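Local structure of glyoxalase 3 (Candida albicans, 4LRU) at residues 17-22 / 58-63; 99-104 / 234-239; 132-137 / 230-235; 148-151 / 156-159. The protein converts methylglyoxal and water to D-lactate in one glutathione-independent step, detoxifying methylglyoxal produced by the cell's own metabolism. All blocks are in the same frame, centred on the assembly; numbering follows the deposited sequence.

Interaction 1 of 4, residues 17-22 / 58-63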
loop_
_atom_site.group_PDB
_atom_site.type_symbol
_atom_site.label_atom_id
_atom_site.label_comp_id
_atom_site.label_asym_id
_atom_site.label_seq_id
_atom_site.Cartn_x
_atom_site.Cartn_y
_atom_site.Cartn_z
ATOM N N THR A 17 -11.543 -15.861 1.920
ATOM C CA THR A 17 -12.600 -15.826 0.909
ATOM C C THR A 17 -13.415 -14.541 1.016
ATOM O O THR A 17 -13.876 -14.172 2.095
ATOM C CB THR A 17 -13.535 -17.051 1.008
ATOM O OG1 THR A 17 -14.151 -17.101 2.303
ATOM C CG2 THR A 17 -12.754 -18.332 0.771
ATOM N N PHE A 18 -13.589 -13.869 -0.119
ATOM C CA PHE A 18 -14.022 -12.474 -0.145
ATOM C C PHE A 18 -14.938 -12.197 -1.339
ATOM O O PHE A 18 -16.016 -11.612 -1.192
ATOM C CB PHE A 18 -12.791 -11.562 -0.209
ATOM C CG PHE A 18 -13.112 -10.105 -0.343
ATOM C CD1 PHE A 18 -13.620 -9.389 0.728
ATOM C CD2 PHE A 18 -12.871 -9.437 -1.533
ATOM C CE1 PHE A 18 -13.885 -8.033 0.611
ATOM C CE2 PHE A 18 -13.129 -8.092 -1.654
ATOM C CZ PHE A 18 -13.646 -7.386 -0.584
ATOM N N TYR A 19 -14.509 -12.622 -2.521
ATOM C CA TYR A 19 -15.252 -12.335 -3.754
ATOM C C TYR A 19 -16.479 -13.243 -3.903
ATOM O O TYR A 19 -16.518 -14.350 -3.360
ATOM C CB TYR A 19 -14.335 -12.528 -4.961
ATOM C CG TYR A 19 -13.158 -11.581 -4.968
ATOM C CD1 TYR A 19 -13.332 -10.232 -5.258
ATOM C CD2 TYR A 19 -11.880 -12.019 -4.634
ATOM C CE1 TYR A 19 -12.268 -9.360 -5.270
ATOM C CE2 TYR A 19 -10.810 -11.148 -4.629
ATOM C CZ TYR A 19 -11.003 -9.822 -4.944
ATOM O OH TYR A 19 -9.941 -8.938 -4.946
ATOM N N SER A 20 -17.453 -12.787 -4.691
ATOM C CA SER A 20 -18.636 -13.587 -5.009
ATOM C C SER A 20 -18.314 -14.940 -5.634
ATOM O O SER A 20 -19.083 -15.891 -5.490
ATOM C CB SER A 20 -19.556 -12.802 -5.951
ATOM O OG SER A 20 -19.999 -11.611 -5.323
ATOM N N ASP A 21 -17.196 -15.032 -6.346
ATOM C CA ASP A 21 -16.807 -16.290 -6.999
ATOM C C ASP A 21 -16.123 -17.251 -6.020
ATOM O O ASP A 21 -15.671 -18.334 -6.403
ATOM C CB ASP A 21 -15.884 -16.007 -8.192
ATOM C CG ASP A 21 -14.549 -15.437 -7.768
ATOM O OD1 ASP A 21 -14.326 -15.306 -6.546
ATOM O OD2 ASP A 21 -13.720 -15.122 -8.650
ATOM N N GLY A 22 -16.019 -16.835 -4.759
ATOM C CA GLY A 22 -15.486 -17.694 -3.709
ATOM C C GLY A 22 -13.982 -17.586 -3.541
ATOM O O GLY A 22 -13.407 -18.250 -2.684
ATOM N N ASP A 58 -3.868 -12.234 -3.000
ATOM C CA ASP A 58 -5.202 -12.083 -3.569
ATOM C C ASP A 58 -5.302 -12.979 -4.811
ATOM O O ASP A 58 -4.478 -12.876 -5.710
ATOM C CB ASP A 58 -5.473 -10.620 -3.913
ATOM C CG ASP A 58 -6.873 -10.397 -4.459
ATOM O OD1 ASP A 58 -7.187 -10.986 -5.508
ATOM O OD2 ASP A 58 -7.636 -9.590 -3.859
ATOM N N ASP A 59 -6.260 -13.899 -4.839
ATOM C CA ASP A 59 -6.336 -14.909 -5.911
ATOM C C ASP A 59 -6.537 -14.251 -7.288
ATOM O O ASP A 59 -6.101 -14.779 -8.317
ATOM C CB ASP A 59 -7.497 -15.897 -5.669
ATOM C CG ASP A 59 -7.243 -16.874 -4.517
ATOM O OD1 ASP A 59 -6.072 -17.148 -4.178
ATOM O OD2 ASP A 59 -8.241 -17.398 -3.966
ATOM N N HIS A 60 -7.211 -13.110 -7.313
ATOM C CA HIS A 60 -7.445 -12.416 -8.576
ATOM C C HIS A 60 -6.160 -11.786 -9.139
ATOM O O HIS A 60 -6.075 -11.520 -10.346
ATOM C CB HIS A 60 -8.562 -11.384 -8.421
ATOM C CG HIS A 60 -9.927 -11.998 -8.339
ATOM N ND1 HIS A 60 -11.070 -11.256 -8.131
ATOM C CD2 HIS A 60 -10.314 -13.290 -8.346
ATOM C CE1 HIS A 60 -12.111 -12.066 -8.077
ATOM N NE2 HIS A 60 -11.681 -13.307 -8.208
ATOM N N SER A 61 -5.143 -11.636 -8.295
ATOM C CA SER A 61 -3.905 -10.940 -8.686
ATOM C C SER A 61 -2.825 -11.869 -9.251
ATOM O O SER A 61 -1.813 -11.395 -9.773
ATOM C CB SER A 61 -3.345 -10.149 -7.517
ATOM O OG SER A 61 -2.705 -10.988 -6.575
ATOM N N VAL A 62 -3.020 -13.178 -9.137
ATOM C CA VAL A 62 -2.031 -14.153 -9.624
ATOM C C VAL A 62 -2.322 -14.698 -11.033
ATOM O O VAL A 62 -1.548 -15.490 -11.582
ATOM C CB VAL A 62 -1.841 -15.306 -8.614
ATOM C CG1 VAL A 62 -1.540 -14.746 -7.231
ATOM C CG2 VAL A 62 -3.068 -16.208 -8.575
ATOM N N VAL A 63 -3.446 -14.298 -11.613
ATOM C CA VAL A 63 -3.842 -14.777 -12.929
ATOM C C VAL A 63 -2.931 -14.205 -14.016
ATOM O O VAL A 63 -2.322 -13.146 -13.830
ATOM C CB VAL A 63 -5.298 -14.413 -13.266
ATOM C CG1 VAL A 63 -6.262 -15.021 -12.253
ATOM C CG2 VAL A 63 -5.480 -12.914 -13.359
#

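Interaction 2 of 4, residues 99-104 / 234-239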
loop_
_atom_site.group_PDB
_atom_site.type_symbol
_atom_site.label_atom_id
_atom_site.label_comp_id
_atom_site.label_asym_id
_atom_site.label_seq_id
_atom_site.Cartn_x
_atom_site.Cartn_y
_atom_site.Cartn_z
ATOM N N ASP A 99 13.883 2.842 12.209
ATOM C CA ASP A 99 14.835 2.370 11.212
ATOM C C ASP A 99 14.455 2.818 9.787
ATOM O O ASP A 99 15.298 2.783 8.894
ATOM C CB ASP A 99 14.923 0.853 11.216
ATOM C CG ASP A 99 15.729 0.310 12.378
ATOM O OD1 ASP A 99 16.401 1.091 13.087
ATOM O OD2 ASP A 99 15.682 -0.921 12.583
ATOM N N TYR A 100 13.192 3.181 9.577
ATOM C CA TYR A 100 12.641 3.336 8.222
ATOM C C TYR A 100 12.527 4.795 7.806
ATOM O O TYR A 100 12.276 5.667 8.635
ATOM C CB TYR A 100 11.291 2.603 8.074
ATOM C CG TYR A 100 11.505 1.175 8.456
ATOM C CD1 TYR A 100 12.181 0.312 7.599
ATOM C CD2 TYR A 100 11.257 0.751 9.750
ATOM C CE1 TYR A 100 12.549 -0.955 7.995
ATOM C CE2 TYR A 100 11.614 -0.516 10.156
ATOM C CZ TYR A 100 12.253 -1.364 9.275
ATOM O OH TYR A 100 12.626 -2.619 9.691
ATOM N N ASP A 101 12.736 5.043 6.511
ATOM C CA ASP A 101 12.677 6.391 5.955
ATOM C C ASP A 101 11.536 6.610 4.963
ATOM O O ASP A 101 11.209 7.751 4.649
ATOM C CB ASP A 101 13.998 6.720 5.263
ATOM C CG ASP A 101 15.113 7.008 6.235
ATOM O OD1 ASP A 101 14.854 7.133 7.455
ATOM O OD2 ASP A 101 16.275 7.138 5.781
ATOM N N ILE A 102 10.988 5.527 4.429
ATOM C CA ILE A 102 9.817 5.545 3.555
ATOM C C ILE A 102 8.866 4.455 4.052
ATOM O O ILE A 102 9.314 3.367 4.462
ATOM C CB ILE A 102 10.242 5.225 2.100
ATOM C CG1 ILE A 102 11.094 6.368 1.553
ATOM C CG2 ILE A 102 9.042 4.949 1.206
ATOM C CD1 ILE A 102 11.812 6.054 0.265
ATOM N N PHE A 103 7.570 4.756 4.040
ATOM C CA PHE A 103 6.545 3.764 4.275
ATOM C C PHE A 103 5.748 3.650 2.991
ATOM O O PHE A 103 5.276 4.652 2.462
ATOM C CB PHE A 103 5.627 4.189 5.422
ATOM C CG PHE A 103 4.545 3.187 5.740
ATOM C CD1 PHE A 103 3.382 3.141 4.996
ATOM C CD2 PHE A 103 4.702 2.289 6.797
ATOM C CE1 PHE A 103 2.378 2.247 5.310
ATOM C CE2 PHE A 103 3.708 1.375 7.102
ATOM C CZ PHE A 103 2.550 1.349 6.361
ATOM N N PHE A 104 5.617 2.434 2.478
ATOM C CA PHE A 104 4.794 2.193 1.280
ATOM C C PHE A 104 3.766 1.094 1.540
ATOM O O PHE A 104 4.126 -0.056 1.785
ATOM C CB PHE A 104 5.683 1.814 0.097
ATOM C CG PHE A 104 4.955 1.756 -1.209
ATOM C CD1 PHE A 104 4.074 0.722 -1.488
ATOM C CD2 PHE A 104 5.132 2.763 -2.177
ATOM C CE1 PHE A 104 3.389 0.677 -2.689
ATOM C CE2 PHE A 104 4.440 2.707 -3.368
ATOM C CZ PHE A 104 3.580 1.663 -3.632
ATOM N N ALA A 234 10.610 10.790 -6.094
ATOM C CA ALA A 234 10.594 12.210 -6.456
ATOM C C ALA A 234 10.343 13.103 -5.241
ATOM O O ALA A 234 10.924 14.195 -5.131
ATOM C CB ALA A 234 9.526 12.463 -7.513
ATOM N N ALA A 235 9.434 12.676 -4.369
ATOM C CA ALA A 235 9.029 13.502 -3.225
ATOM C C ALA A 235 10.077 13.448 -2.113
ATOM O O ALA A 235 10.231 14.400 -1.345
ATOM C CB ALA A 235 7.664 13.073 -2.701
ATOM N N PHE A 236 10.815 12.345 -2.082
ATOM C CA PHE A 236 11.728 11.988 -0.979
ATOM C C PHE A 236 13.100 12.603 -1.200
ATOM O O PHE A 236 13.728 13.079 -0.257
ATOM C CB PHE A 236 11.834 10.457 -0.945
ATOM C CG PHE A 236 12.751 9.897 0.109
ATOM C CD1 PHE A 236 12.385 9.897 1.440
ATOM C CD2 PHE A 236 13.925 9.264 -0.255
ATOM C CE1 PHE A 236 13.192 9.326 2.400
ATOM C CE2 PHE A 236 14.751 8.684 0.701
ATOM C CZ PHE A 236 14.378 8.715 2.038
ATOM N N GLU A 237 13.574 12.560 -2.445
ATOM C CA GLU A 237 14.866 13.129 -2.835
ATOM C C GLU A 237 14.721 14.599 -3.265
ATOM O O GLU A 237 13.610 15.092 -3.437
ATOM C CB GLU A 237 15.467 12.313 -3.987
ATOM C CG GLU A 237 15.486 10.810 -3.778
ATOM C CD GLU A 237 16.834 10.239 -3.377
ATOM O OE1 GLU A 237 17.872 10.919 -3.560
ATOM O OE2 GLU A 237 16.855 9.090 -2.861
ATOM N N CYS A 238 15.827 15.305 -3.457
ATOM C CA CYS A 238 15.696 16.665 -3.993
ATOM C C CYS A 238 16.041 16.861 -5.476
ATOM O O CYS A 238 16.263 17.993 -5.912
ATOM C CB CYS A 238 16.422 17.678 -3.110
ATOM S SG CYS A 238 18.221 17.599 -3.173
ATOM N N ASN A 239 16.044 15.787 -6.267
ATOM C CA ASN A 239 17.195 14.880 -6.415
ATOM C C ASN A 239 18.503 15.623 -6.706
ATOM O O ASN A 239 18.561 16.546 -7.526
ATOM C CB ASN A 239 16.935 13.888 -7.564
ATOM C CG ASN A 239 16.682 12.467 -7.079
ATOM O OD1 ASN A 239 15.573 11.941 -7.208
ATOM N ND2 ASN A 239 17.720 11.832 -6.538
ATOM O OXT ASN A 239 19.551 15.293 -6.148
#

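Interaction 3 of 4, residues 132-137 / 230-235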
loop_
_atom_site.group_PDB
_atom_site.type_symbol
_atom_site.label_atom_id
_atom_site.label_comp_id
_atom_site.label_asym_id
_atom_site.label_seq_id
_atom_site.Cartn_x
_atom_site.Cartn_y
_atom_site.Cartn_z
ATOM N N GLY A 132 10.520 13.498 8.583
ATOM C CA GLY A 132 10.722 14.067 7.250
ATOM C C GLY A 132 10.836 13.047 6.128
ATOM O O GLY A 132 11.313 13.381 5.028
ATOM N N GLY A 133 10.444 11.804 6.396
ATOM C CA GLY A 133 10.280 10.789 5.378
ATOM C C GLY A 133 9.003 10.901 4.556
ATOM O O GLY A 133 8.217 11.838 4.722
ATOM N N VAL A 134 8.803 9.936 3.666
ATOM C CA VAL A 134 7.647 9.929 2.780
ATOM C C VAL A 134 6.764 8.739 3.144
ATOM O O VAL A 134 7.248 7.607 3.301
ATOM C CB VAL A 134 8.077 9.896 1.295
ATOM C CG1 VAL A 134 6.911 9.510 0.392
ATOM C CG2 VAL A 134 8.640 11.247 0.892
ATOM N N VAL A 135 5.466 9.008 3.268
ATOM C CA VAL A 135 4.471 7.979 3.534
ATOM C C VAL A 135 3.544 7.879 2.324
ATOM O O VAL A 135 3.073 8.894 1.795
ATOM C CB VAL A 135 3.645 8.307 4.793
ATOM C CG1 VAL A 135 2.546 7.273 5.002
ATOM C CG2 VAL A 135 4.546 8.385 6.013
ATOM N N SER A 136 3.295 6.651 1.889
ATOM C CA SER A 136 2.702 6.391 0.587
ATOM C C SER A 136 1.893 5.108 0.624
ATOM O O SER A 136 2.102 4.239 1.470
ATOM C CB SER A 136 3.779 6.314 -0.477
ATOM O OG SER A 136 4.645 5.224 -0.232
ATOM N N ALA A 137 0.957 4.995 -0.307
ATOM C CA ALA A 137 0.188 3.780 -0.475
ATOM C C ALA A 137 -0.473 3.778 -1.841
ATOM O O ALA A 137 -0.725 4.826 -2.441
ATOM C CB ALA A 137 -0.860 3.672 0.619
ATOM N N GLU A 230 7.789 5.581 -8.072
ATOM C CA GLU A 230 8.637 6.579 -8.702
ATOM C C GLU A 230 8.353 7.944 -8.097
ATOM O O GLU A 230 9.276 8.728 -7.874
ATOM C CB GLU A 230 8.411 6.615 -10.221
ATOM C CG GLU A 230 8.845 5.349 -10.942
ATOM C CD GLU A 230 8.554 5.416 -12.440
ATOM O OE1 GLU A 230 7.631 6.170 -12.826
ATOM O OE2 GLU A 230 9.243 4.717 -13.229
ATOM N N ASP A 231 7.086 8.241 -7.834
ATOM C CA ASP A 231 6.724 9.563 -7.307
ATOM C C ASP A 231 7.066 9.686 -5.804
ATOM O O ASP A 231 7.274 10.791 -5.296
ATOM C CB ASP A 231 5.243 9.830 -7.564
ATOM C CG ASP A 231 4.949 10.158 -9.038
ATOM O OD1 ASP A 231 5.893 10.500 -9.787
ATOM O OD2 ASP A 231 3.771 10.090 -9.433
ATOM N N VAL A 232 7.136 8.556 -5.101
ATOM C CA VAL A 232 7.718 8.550 -3.771
ATOM C C VAL A 232 9.177 9.001 -3.830
ATOM O O VAL A 232 9.595 9.877 -3.080
ATOM C CB VAL A 232 7.610 7.143 -3.109
ATOM C CG1 VAL A 232 8.534 7.036 -1.899
ATOM C CG2 VAL A 232 6.169 6.866 -2.694
ATOM N N ILE A 233 9.949 8.412 -4.733
ATOM C CA ILE A 233 11.358 8.811 -4.890
ATOM C C ILE A 233 11.459 10.311 -5.186
ATOM O O ILE A 233 12.269 11.026 -4.587
ATOM C CB ILE A 233 12.069 7.980 -5.973
ATOM C CG1 ILE A 233 12.167 6.521 -5.497
ATOM C CG2 ILE A 233 13.439 8.567 -6.303
ATOM C CD1 ILE A 233 12.594 5.523 -6.544
ATOM N N ALA A 234 10.610 10.790 -6.094
ATOM C CA ALA A 234 10.594 12.210 -6.456
ATOM C C ALA A 234 10.343 13.103 -5.241
ATOM O O ALA A 234 10.924 14.195 -5.131
ATOM C CB ALA A 234 9.526 12.463 -7.513
ATOM N N ALA A 235 9.434 12.676 -4.369
ATOM C CA ALA A 235 9.029 13.502 -3.225
ATOM C C ALA A 235 10.077 13.448 -2.113
ATOM O O ALA A 235 10.231 14.400 -1.345
ATOM C CB ALA A 235 7.664 13.073 -2.701
#

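Interaction 4 of 4, residues 148-151 / 156-159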
loop_
_atom_site.group_PDB
_atom_site.type_symbol
_atom_site.label_atom_id
_atom_site.label_comp_id
_atom_site.label_asym_id
_atom_site.label_seq_id
_atom_site.Cartn_x
_atom_site.Cartn_y
_atom_site.Cartn_z
ATOM N N LEU A 148 -5.744 7.348 11.788
ATOM C CA LEU A 148 -4.332 7.635 12.041
ATOM C C LEU A 148 -4.099 9.106 12.345
ATOM O O LEU A 148 -4.160 9.957 11.453
ATOM C CB LEU A 148 -3.461 7.210 10.872
ATOM C CG LEU A 148 -1.959 7.312 11.113
ATOM C CD1 LEU A 148 -1.564 6.565 12.384
ATOM C CD2 LEU A 148 -1.205 6.798 9.910
ATOM N N ASN A 149 -3.813 9.406 13.603
ATOM C CA ASN A 149 -3.468 10.771 13.953
ATOM C C ASN A 149 -1.955 10.963 13.817
ATOM O O ASN A 149 -1.174 10.023 13.999
ATOM C CB ASN A 149 -3.989 11.103 15.344
ATOM C CG ASN A 149 -5.443 11.560 15.317
ATOM O OD1 ASN A 149 -6.129 11.434 14.301
ATOM N ND2 ASN A 149 -5.919 12.068 16.433
ATOM N N ASP A 150 -1.557 12.160 13.425
ATOM C CA ASP A 150 -0.138 12.531 13.380
ATOM C C ASP A 150 0.239 13.068 14.761
ATOM O O ASP A 150 -0.374 14.008 15.251
ATOM C CB ASP A 150 0.056 13.615 12.317
ATOM C CG ASP A 150 1.513 14.008 12.122
ATOM O OD1 ASP A 150 2.376 13.599 12.929
ATOM O OD2 ASP A 150 1.771 14.743 11.142
ATOM N N PRO A 151 1.215 12.443 15.433
ATOM C CA PRO A 151 1.546 12.898 16.780
ATOM C C PRO A 151 1.950 14.366 16.838
ATOM O O PRO A 151 1.765 15.017 17.861
ATOM C CB PRO A 151 2.725 12.002 17.169
ATOM C CG PRO A 151 2.474 10.737 16.415
ATOM C CD PRO A 151 1.839 11.146 15.117
ATOM N N PRO A 156 -5.757 14.046 12.307
ATOM C CA PRO A 156 -5.475 12.998 11.342
ATOM C C PRO A 156 -4.317 13.373 10.429
ATOM O O PRO A 156 -4.224 14.519 9.963
ATOM C CB PRO A 156 -6.784 12.884 10.565
ATOM C CG PRO A 156 -7.821 13.241 11.582
ATOM C CD PRO A 156 -7.201 14.322 12.425
ATOM N N LEU A 157 -3.417 12.427 10.217
ATOM C CA LEU A 157 -2.242 12.672 9.401
ATOM C C LEU A 157 -2.576 13.251 8.015
ATOM O O LEU A 157 -1.846 14.096 7.498
ATOM C CB LEU A 157 -1.443 11.383 9.268
ATOM C CG LEU A 157 -0.046 11.579 8.666
ATOM C CD1 LEU A 157 0.928 10.588 9.286
ATOM C CD2 LEU A 157 -0.077 11.410 7.166
ATOM N N ILE A 158 -3.680 12.806 7.419
ATOM C CA ILE A 158 -4.088 13.325 6.119
ATOM C C ILE A 158 -5.145 14.411 6.166
ATOM O O ILE A 158 -5.665 14.798 5.126
ATOM C CB ILE A 158 -4.521 12.217 5.143
ATOM C CG1 ILE A 158 -5.773 11.480 5.639
ATOM C CG2 ILE A 158 -3.361 11.277 4.901
ATOM C CD1 ILE A 158 -6.402 10.558 4.604
ATOM N N LYS A 159 -5.431 14.953 7.340
ATOM C CA LYS A 159 -6.358 16.088 7.412
ATOM C C LYS A 159 -5.833 17.212 6.531
ATOM O O LYS A 159 -4.687 17.610 6.658
ATOM C CB LYS A 159 -6.530 16.609 8.844
ATOM C CG LYS A 159 -7.531 17.750 8.947
ATOM C CD LYS A 159 -7.908 18.075 10.382
ATOM C CE LYS A 159 -8.949 19.183 10.505
ATOM N NZ LYS A 159 -10.256 18.825 9.882
HETATM O O HOH W 1 -4.939 10.070 8.686
HETATM O O HOH W 2 -0.136 15.815 9.395
#

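Interaction 1 of 4, residues 17-22 / 58-63
The Y19 ring is covered on both faces: H60 lies over one, with ND1 above the ring centre, and F18 CD2 lies over the opposite face, while OD2 of D58 sits at the edge by the hydroxyl. Two loops of the DJ-1/PfpI fold meet here, one after strand 6-10 and one after strand 45-50, both at the side of the domain where the inferred active site lies; the side chain of Y19 is about 7 Å from that of H140, one of its residues. Y19 and H60 form a face-to-face stack with ring centroids 3.8 Å apart and planes at 23°, the tightest approach being Y19 CG to H60 CE1 at 3.3 Å.

Each ring also has a carboxylate at its edge on the other segment. Y19 OH donates to D58 OD2 at 2.6 Å, on the syn lone pair, and T25 OG1 is a second partner of that oxygen. D58 is itself held in an Asx turn, its OD1 taking the backbone N of H60 at 2.8 Å, which ties the tyrosine's acceptor to the residue that stacks on the tyrosine. D21 reaches the histidine from the type I turn Y19-G22; chi1 of 66° swings its carboxylate back over its own backbone toward the imidazole. H60 NE2 donates to D21 OD2 at 2.8 Å, nearly in the imidazole plane and 19° out of the carboxylate plane.

Interaction 2 of 4, residues 99-104 / 234-239
F236, in the last turn of helix 225-236, makes the whole contact from its side, laying its ring against D101 and I102, where the chain enters strand 102-105. The side chain extends with CG anti to the backbone N (chi1 179°), which carries the ring out from the helix to the strand. I102 covers one face: I102 CD1 stands 3.8 Å from the centroid of the F236 ring and only 6° off the normal, a CH-pi contact, and I102 CG1 touches F236 CE1 at 3.7 Å nearer the rim. D101 meets the far end of the ring, its CB 3.8 Å from F236 CZ and its carbonyl O 3.4 Å from F236 CE1. The carboxylate of D101 has its own partner, a salt bridge from OD1 to K131 NZ. V134 and V5 add further apolar contacts to the phenylalanine. Next along the chain, E237 is the first residue to leave helical geometry, and its OE2 is hydrogen-bonded to Y44 OH. This is the packing of a C-terminal helix on the central, mostly parallel sheet of an alpha/beta sandwich of the DJ-1 superfamily, away from the inferred active-site residues.

Interaction 3 of 4, residues 132-137 / 230-235
S136 OG is hydrogen-bonded to F103 O on the neighbouring strand 102-105, so this hydroxyl has a polar partner although it sits against the apolar side chain of V232 on helix 225-236. A chi1 of 64° folds the hydroxyl over the serine's own backbone, with both OG and CB turned to V232. The fit is tight: S136 CB comes 3.3 Å from V232 CG2, closer than ordinary van der Waals contact.

V232 spreads its two branches along the strand. CG2 goes to the serine, whereas CG1, anti to the backbone N, leads to V134, with V232 CG1 and V134 CG1 3.7 Å apart. V134 divides its methyls in the same manner, since its other branch, CG2, reaches one helical turn further to A235 CB at 4.1 Å. V134 and S136, two apart on the strand, therefore face the helix together, while V135 and A137 point to the other side of the sheet. No hydrogen bond joins the two segments.

V217 of strand 216-219 and F39 of helix 29-42 also pack on V232. The axes of the segments 134-137 and 230-235 approach to 9.0 Å and run nearly antiparallel, at 165°. This is the layering of helix on sheet in the alpha/beta sandwich of the DJ-1/PfpI family, on a strand that leads directly toward C139, the inferred active-site cysteine.

Interaction 4 of 4, residues 148-151 / 156-159
N149 and P156 form an antiparallel non-hydrogen-bonded pair with CA atoms 4.0 Å apart, and beside it L157 N donates to L148 O at 2.9 Å, with an N-H...O angle of 168°. The same carbonyl is touched by P156 CA through a CA-H...O contact and accepts a hydrogen bond from a water, which in turn accepts from I158 N; the water thus links the start of one segment to the type I turn P156-K159.

The N149 side chain leaves its CA away from the other segment, yet its amide end returns, N149 OD1 lying 3.3 Å from P156 N; the proline nitrogen has no hydrogen to give, and this is contact alone. D150 packs through its CB, 3.8 Å from L157 CA; with CG anti to the backbone N (chi1 -176°), only CB meets the leucine, and OD1 of the carboxylate bonds K152 N within the hairpin's connecting loop. A second water lies 2.8 Å from D150 OD2 and near L157 O. The leucines approach loosely, L148 CD2 to L157 CD1 at 4.4 Å.

The short hairpin of strands 149-150 and 155-156 is separate from the main sheet. Helix 119-130 borders it through Q122 and T126 at L148 and Y129 at D150, while E195 of helix 188-195 touches P156 and I158.

In the fold
Interactions 2 and 3 are one continuous interface: both use helix 225-236, share A234 and A235, and rest it on neighbouring strands 102-105 and 134-138, with centres about 5 Å apart. Their chemistry is apolar, without a hydrogen bond between helix and strand; interaction 3 is buried, while interaction 2 takes the helix's C-terminal end and is partly buried. Interaction 1, also partly buried, lies on the opposite side of the chain's centre and joins loops through stacked rings and carboxylates near the inferred active site. Interaction 4, nested in the chain within the loops that interactions 2 and 3 each close, is buried although about 17 Å from the chain's centre, and relies on backbone pairing and a bridging water.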